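Local coordinates for glycosyl hydrolase family 88 (PDB 3WIW), which probably removes the unsaturated uronic acid from the end of heparin-derived oligosaccharides by hydrolysis, at residues A[288-291]-A[292-296]. Residues are numbered along the deposited sequence; the frame is centred on the assembly and turned at random.
Sequences KIPL and WDFDV
Leu291 and Val296 touch across a tight bend of the chain, and the bend itself is a type I beta turn, Asp293 to Val296, combined with an Asx turn. Both belong to the long connection between helices 265-279 and 306-322 of the alpha6/alpha6-barrel, and the stretch illustrates how a loop without regular secondary structure can be shaped partly by its own side chains and partly by bonds to its surroundings. Leu291 can be followed outward. Its CB lies 3.6 Å from the carbonyl O of Asp293, where the chain doubles back. CG stands anti to the carbonyl carbon (chi1 -49°), and from there the CD1 branch reaches CG2 of Val296 at 3.6 Å, the two side chains meeting at a slant. Val296 can come back to meet it because the turn reverses the chain; the turn's own backbone bond, Val296 N to Asp293 O, is weak at 3.5 Å.

A second apolar contact bridges the bend where CB of Pro290 approaches CZ, the far end of the Phe294 ring, at 4.1 Å. Ala245 of helix 245-262 touches both residues, setting the loop against the barrel; the Phe294 ring also meets that of His281.

Asp293 provides the polar anchor. Its OD2 accepts a hydrogen bond from the backbone N of Leu238 and pairs with Ser242 OG, and its side chain lies about 6 Å from that of Thr234, a predicted substrate-binding residue. Its CB rests 3.7 Å above the plane of the Trp292 indole, near the rim, while OD1 takes the N-H of Asp295 through its anti lone pair, at 2.9 Å and 160°.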
loop_
_atom_site.group_PDB
_atom_site.type_symbol
_atom_site.label_atom_id
_atom_site.label_comp_id
_atom_site.label_asym_id
_atom_site.label_seq_id
_atom_site.Cartn_x
_atom_site.Cartn_y
_atom_site.Cartn_z
ATOM N N LYS A 288 13.988 -3.584 -12.381
ATOM C CA LYS A 288 12.986 -4.103 -11.443
ATOM C C LYS A 288 11.909 -3.109 -11.021
ATOM O O LYS A 288 11.194 -3.365 -10.060
ATOM C CB LYS A 288 13.660 -4.767 -10.232
ATOM C CG LYS A 288 14.528 -5.939 -10.672
ATOM C CD LYS A 288 15.266 -6.595 -9.534
ATOM C CE LYS A 288 15.987 -7.819 -10.027
ATOM N NZ LYS A 288 17.022 -7.405 -11.015
ATOM N N ILE A 289 11.744 -2.013 -11.766
ATOM C CA ILE A 289 10.609 -1.132 -11.547
ATOM C C ILE A 289 9.546 -1.488 -12.586
ATOM O O ILE A 289 9.777 -1.315 -13.780
ATOM C CB ILE A 289 10.979 0.349 -11.663
ATOM C CG1 ILE A 289 12.247 0.666 -10.872
ATOM C CG2 ILE A 289 9.774 1.208 -11.239
ATOM C CD1 ILE A 289 12.184 0.247 -9.388
ATOM N N PRO A 290 8.424 -2.067 -12.150
ATOM C CA PRO A 290 7.504 -2.609 -13.168
ATOM C C PRO A 290 6.949 -1.588 -14.153
ATOM O O PRO A 290 6.792 -0.410 -13.834
ATOM C CB PRO A 290 6.338 -3.176 -12.329
ATOM C CG PRO A 290 6.967 -3.479 -10.991
ATOM C CD PRO A 290 7.968 -2.368 -10.777
ATOM N N LEU A 291 6.660 -2.048 -15.368
ATOM C CA LEU A 291 5.760 -1.305 -16.249
ATOM C C LEU A 291 4.421 -1.119 -15.544
ATOM O O LEU A 291 4.040 -1.916 -14.696
ATOM C CB LEU A 291 5.548 -2.108 -17.516
ATOM C CG LEU A 291 6.818 -2.635 -18.200
ATOM C CD1 LEU A 291 6.426 -3.438 -19.464
ATOM C CD2 LEU A 291 7.816 -1.506 -18.482
ATOM N N TRP A 292 3.661 -0.097 -15.917
ATOM C CA TRP A 292 2.432 0.156 -15.179
ATOM C C TRP A 292 1.441 -1.018 -15.291
ATOM O O TRP A 292 0.630 -1.255 -14.390
ATOM C CB TRP A 292 1.802 1.477 -15.641
ATOM C CG TRP A 292 1.238 1.378 -17.017
ATOM C CD1 TRP A 292 1.930 1.500 -18.204
ATOM C CD2 TRP A 292 -0.113 1.091 -17.372
ATOM N NE1 TRP A 292 1.069 1.276 -19.270
ATOM C CE2 TRP A 292 -0.191 1.028 -18.779
ATOM C CE3 TRP A 292 -1.276 0.862 -16.622
ATOM C CZ2 TRP A 292 -1.404 0.779 -19.452
ATOM C CZ3 TRP A 292 -2.481 0.611 -17.292
ATOM C CH2 TRP A 292 -2.524 0.561 -18.689
ATOM N N ASP A 293 1.512 -1.766 -16.388
ATOM C CA ASP A 293 0.770 -3.002 -16.565
ATOM C C ASP A 293 1.732 -3.972 -17.240
ATOM O O ASP A 293 2.409 -3.617 -18.222
ATOM C CB ASP A 293 -0.496 -2.774 -17.409
ATOM C CG ASP A 293 -1.405 -4.003 -17.476
ATOM O OD1 ASP A 293 -0.982 -5.060 -18.011
ATOM O OD2 ASP A 293 -2.572 -3.924 -17.008
ATOM N N PHE A 294 1.814 -5.199 -16.719
ATOM C CA PHE A 294 2.789 -6.165 -17.217
ATOM C C PHE A 294 2.523 -6.609 -18.657
ATOM O O PHE A 294 3.415 -7.171 -19.295
ATOM C CB PHE A 294 2.820 -7.423 -16.336
ATOM C CG PHE A 294 3.576 -7.253 -15.026
ATOM C CD1 PHE A 294 3.004 -6.663 -13.906
ATOM C CD2 PHE A 294 4.874 -7.733 -14.912
ATOM C CE1 PHE A 294 3.725 -6.539 -12.715
ATOM C CE2 PHE A 294 5.597 -7.605 -13.724
ATOM C CZ PHE A 294 5.016 -7.001 -12.628
ATOM N N ASP A 295 1.313 -6.357 -19.173
ATOM C CA ASP A 295 0.917 -6.909 -20.467
ATOM C C ASP A 295 0.973 -5.936 -21.632
ATOM O O ASP A 295 0.561 -6.276 -22.744
ATOM C CB ASP A 295 -0.436 -7.608 -20.365
ATOM C CG ASP A 295 -0.373 -8.804 -19.442
ATOM O OD1 ASP A 295 0.683 -9.455 -19.356
ATOM O OD2 ASP A 295 -1.348 -9.080 -18.759
ATOM N N VAL A 296 1.455 -4.722 -21.398
ATOM C CA VAL A 296 1.600 -3.774 -22.489
ATOM C C VAL A 296 2.540 -4.295 -23.572
ATOM O O VAL A 296 3.458 -5.063 -23.317
ATOM C CB VAL A 296 2.087 -2.398 -22.014
ATOM C CG1 VAL A 296 1.066 -1.783 -21.059
ATOM C CG2 VAL A 296 3.476 -2.476 -21.371
#